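Putative conjugative transposon recombinase (PDB 3G13) is the N-terminal resolvase domain of a putative serine recombinase and, within the whole protein, probably takes part in DNA binding and strand exchange. Local coordinates at residues A[76-87]-A[105-116]. Numbering follows the deposited sequence.
Sequences IDMVFTKSISRF and NIAVYFEDEKIN. Unlike the reference sequence in segment 76-87: F80 (reference Ile).
K82 NZ forms a salt bridge to D112 OD1 at 2.8 Å, on the syn lone pair of that oxygen. The lysine chain runs straight and bends only at its last torsion (chi4 62°), which turns NZ to the carboxylate. D112 N also bonds to K82 O, so this pair is gripped twice. E113 OE2 accepts I84 N at 2.9 Å, a straight bond from a donor 33° out of the carboxylate plane. A water links the same oxygen to S85 N, at the start of helix 84-87, where S83 is the N-cap. S131 OG of the second subunit bonds to it directly. Upstream, strands 78-81 and 107-110 pair in parallel through five backbone bonds, from D77 O–A107 N to T81 O–E111 N. Joined through helix 91-102, they form a beta-alpha-beta crossover of the resolvase domain. On the sheet face of V79, T81, V108 and F110, I84 CG1 sits 3.7 Å above the F110 ring centre. V108 CG1 covers the opposite ring face near the rim. The F110 edge meets the face of F87 at 88°. On the M78, F80, A107 and Y109 face, F80 CD2 touches Y109 CB at 3.7 Å. One E113 oxygen meets helix start, water and second subunit, placing this turn at the subunit interface.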
# COMPACT_ATOMS: atom_id res chain seq x y z
N ILE A 76 13.07 4.59 -23.68
CA ILE A 76 13.19 5.13 -22.31
C ILE A 76 13.70 4.06 -21.37
O ILE A 76 13.17 2.93 -21.38
CB ILE A 76 11.82 5.68 -21.80
CG1 ILE A 76 11.32 6.84 -22.69
CG2 ILE A 76 11.88 6.10 -20.30
CD1 ILE A 76 9.87 7.23 -22.45
N ASP A 77 14.71 4.39 -20.55
CA ASP A 77 15.28 3.44 -19.57
C ASP A 77 14.82 3.74 -18.15
O ASP A 77 14.76 2.85 -17.31
CB ASP A 77 16.82 3.43 -19.60
CG ASP A 77 17.39 3.00 -20.95
OD1 ASP A 77 16.99 1.91 -21.47
OD2 ASP A 77 18.26 3.74 -21.47
N MSE A 78 14.52 5.01 -17.90
CA MSE A 78 14.08 5.49 -16.60
C MSE A 78 13.16 6.71 -16.76
O MSE A 78 13.45 7.65 -17.51
CB MSE A 78 15.28 5.77 -15.66
CG MSE A 78 14.85 6.17 -14.24
SE MSE A 78 16.28 6.24 -12.91
CE MSE A 78 15.56 4.91 -11.72
N VAL A 79 12.04 6.65 -16.06
CA VAL A 79 11.07 7.76 -15.98
C VAL A 79 11.02 8.40 -14.61
O VAL A 79 10.73 7.74 -13.62
CB VAL A 79 9.62 7.26 -16.27
CG1 VAL A 79 8.64 8.47 -16.36
CG2 VAL A 79 9.58 6.47 -17.55
N PHE A 80 11.25 9.71 -14.56
CA PHE A 80 11.03 10.48 -13.34
C PHE A 80 9.57 10.88 -13.25
O PHE A 80 8.94 11.25 -14.25
CB PHE A 80 11.89 11.76 -13.31
CG PHE A 80 13.32 11.53 -12.90
CD1 PHE A 80 14.33 11.56 -13.86
CD2 PHE A 80 13.65 11.26 -11.57
CE1 PHE A 80 15.69 11.35 -13.49
CE2 PHE A 80 15.00 11.03 -11.19
CZ PHE A 80 16.02 11.08 -12.15
N THR A 81 9.04 10.83 -12.03
CA THR A 81 7.75 11.46 -11.78
C THR A 81 7.67 11.91 -10.33
O THR A 81 8.28 11.29 -9.46
CB THR A 81 6.57 10.55 -12.26
OG1 THR A 81 5.40 11.35 -12.37
CG2 THR A 81 6.31 9.37 -11.31
N LYS A 82 6.93 12.98 -10.05
CA LYS A 82 7.06 13.63 -8.75
C LYS A 82 6.55 12.73 -7.63
O LYS A 82 7.15 12.67 -6.56
CB LYS A 82 6.38 15.01 -8.74
CG LYS A 82 6.43 15.71 -7.34
CD LYS A 82 6.16 17.24 -7.37
CE LYS A 82 6.04 17.82 -5.96
NZ LYS A 82 7.34 17.66 -5.19
N SER A 83 5.47 12.00 -7.89
CA SER A 83 4.81 11.26 -6.82
C SER A 83 4.01 10.12 -7.42
O SER A 83 3.62 10.16 -8.61
CB SER A 83 3.85 12.19 -6.03
OG SER A 83 2.76 12.54 -6.86
N ILE A 84 3.72 9.12 -6.61
CA ILE A 84 2.81 8.06 -7.01
C ILE A 84 1.42 8.61 -7.46
O ILE A 84 0.83 8.10 -8.42
CB ILE A 84 2.64 6.99 -5.85
CG1 ILE A 84 3.91 6.12 -5.77
CG2 ILE A 84 1.42 6.12 -6.10
CD1 ILE A 84 4.16 5.41 -4.41
N SER A 85 0.92 9.61 -6.73
CA SER A 85 -0.40 10.21 -6.99
C SER A 85 -0.52 10.90 -8.37
O SER A 85 -1.64 11.03 -8.91
CB SER A 85 -0.73 11.20 -5.88
OG SER A 85 0.22 12.26 -5.87
N ARG A 86 0.61 11.34 -8.93
CA ARG A 86 0.68 11.92 -10.29
C ARG A 86 0.94 10.86 -11.33
O ARG A 86 0.61 11.03 -12.51
CB ARG A 86 1.80 12.98 -10.38
CG ARG A 86 1.54 14.25 -9.60
CD ARG A 86 2.78 15.13 -9.50
NE ARG A 86 2.63 16.16 -8.46
CZ ARG A 86 2.81 17.47 -8.65
NH1 ARG A 86 3.14 17.96 -9.85
NH2 ARG A 86 2.64 18.30 -7.62
N PHE A 87 1.56 9.76 -10.93
CA PHE A 87 1.92 8.71 -11.88
C PHE A 87 0.69 7.97 -12.42
O PHE A 87 0.60 7.64 -13.60
CB PHE A 87 2.90 7.71 -11.25
CG PHE A 87 3.33 6.60 -12.16
CD1 PHE A 87 4.20 6.84 -13.22
CD2 PHE A 87 2.89 5.28 -11.94
CE1 PHE A 87 4.62 5.79 -14.06
CE2 PHE A 87 3.31 4.23 -12.76
CZ PHE A 87 4.17 4.47 -13.81
N ASN A 105 12.78 -3.84 -17.85
CA ASN A 105 13.96 -3.27 -17.16
C ASN A 105 13.97 -1.74 -17.23
O ASN A 105 15.04 -1.12 -17.37
CB ASN A 105 15.28 -3.83 -17.72
CG ASN A 105 15.35 -5.34 -17.66
OD1 ASN A 105 15.26 -5.94 -16.58
ND2 ASN A 105 15.52 -5.97 -18.83
N ILE A 106 12.77 -1.16 -17.18
CA ILE A 106 12.57 0.28 -17.16
C ILE A 106 12.14 0.67 -15.75
O ILE A 106 11.15 0.16 -15.19
CB ILE A 106 11.51 0.77 -18.19
CG1 ILE A 106 11.87 0.30 -19.61
CG2 ILE A 106 11.32 2.31 -18.09
CD1 ILE A 106 10.71 0.40 -20.66
N ALA A 107 12.91 1.57 -15.19
CA ALA A 107 12.71 2.04 -13.85
C ALA A 107 11.80 3.26 -13.84
O ALA A 107 11.86 4.10 -14.75
CB ALA A 107 14.09 2.42 -13.25
N VAL A 108 10.99 3.38 -12.81
CA VAL A 108 10.37 4.64 -12.48
C VAL A 108 11.05 5.17 -11.23
O VAL A 108 11.37 4.41 -10.31
CB VAL A 108 8.83 4.51 -12.25
CG1 VAL A 108 8.21 5.88 -11.82
CG2 VAL A 108 8.19 3.95 -13.47
N TYR A 109 11.36 6.47 -11.24
CA TYR A 109 11.85 7.10 -10.03
C TYR A 109 10.80 8.08 -9.51
O TYR A 109 10.57 9.12 -10.12
CB TYR A 109 13.24 7.79 -10.21
CG TYR A 109 13.80 8.14 -8.84
CD1 TYR A 109 14.62 7.24 -8.17
CD2 TYR A 109 13.47 9.33 -8.19
CE1 TYR A 109 15.08 7.49 -6.91
CE2 TYR A 109 13.93 9.60 -6.89
CZ TYR A 109 14.74 8.67 -6.27
OH TYR A 109 15.21 8.90 -5.00
N PHE A 110 10.19 7.71 -8.37
CA PHE A 110 9.23 8.52 -7.65
C PHE A 110 10.00 9.49 -6.77
O PHE A 110 10.62 9.09 -5.80
CB PHE A 110 8.31 7.61 -6.79
CG PHE A 110 7.41 6.74 -7.61
CD1 PHE A 110 6.41 7.31 -8.43
CD2 PHE A 110 7.54 5.35 -7.59
CE1 PHE A 110 5.58 6.50 -9.20
CE2 PHE A 110 6.70 4.56 -8.33
CZ PHE A 110 5.71 5.11 -9.13
N GLU A 111 9.99 10.77 -7.14
CA GLU A 111 10.86 11.74 -6.51
C GLU A 111 10.49 12.01 -5.04
O GLU A 111 11.38 12.03 -4.18
CB GLU A 111 10.91 13.07 -7.31
CG GLU A 111 11.26 12.87 -8.81
CD GLU A 111 10.72 14.00 -9.67
OE1 GLU A 111 10.12 13.72 -10.72
OE2 GLU A 111 10.90 15.16 -9.28
N ASP A 112 9.21 12.22 -4.75
CA ASP A 112 8.79 12.56 -3.36
C ASP A 112 9.06 11.40 -2.38
O ASP A 112 9.60 11.59 -1.28
CB ASP A 112 7.29 12.92 -3.31
CG ASP A 112 6.98 14.35 -3.85
OD1 ASP A 112 7.92 15.14 -4.17
OD2 ASP A 112 5.78 14.65 -3.98
N GLU A 113 8.68 10.20 -2.82
CA GLU A 113 8.81 8.96 -2.05
C GLU A 113 10.25 8.45 -2.01
O GLU A 113 10.60 7.69 -1.13
CB GLU A 113 7.91 7.88 -2.64
CG GLU A 113 6.42 8.15 -2.55
CD GLU A 113 5.89 9.00 -3.70
OE1 GLU A 113 6.72 9.52 -4.50
OE2 GLU A 113 4.65 9.13 -3.82
N LYS A 114 11.07 8.90 -2.97
CA LYS A 114 12.48 8.48 -3.18
C LYS A 114 12.63 6.97 -3.44
O LYS A 114 13.34 6.26 -2.72
CB LYS A 114 13.39 8.98 -2.04
CG LYS A 114 13.49 10.50 -2.01
CD LYS A 114 14.22 11.04 -0.80
CE LYS A 114 14.18 12.57 -0.81
NZ LYS A 114 14.92 13.17 0.36
N ILE A 115 11.90 6.48 -4.44
CA ILE A 115 11.88 5.03 -4.73
C ILE A 115 12.16 4.84 -6.20
O ILE A 115 11.46 5.44 -7.04
CB ILE A 115 10.51 4.34 -4.38
CG1 ILE A 115 10.14 4.50 -2.89
CG2 ILE A 115 10.56 2.86 -4.77
CD1 ILE A 115 8.68 4.03 -2.49
N ASN A 116 13.17 4.03 -6.49
CA ASN A 116 13.44 3.52 -7.85
C ASN A 116 12.81 2.15 -7.88
O ASN A 116 13.12 1.31 -7.03
CB ASN A 116 14.95 3.43 -8.13
CG ASN A 116 15.28 2.80 -9.50
OD1 ASN A 116 14.82 1.70 -9.83
ND2 ASN A 116 16.14 3.47 -10.29
O HOH W 1 15.66 -0.25 -20.08
O HOH W 2 1.79 10.13 -3.94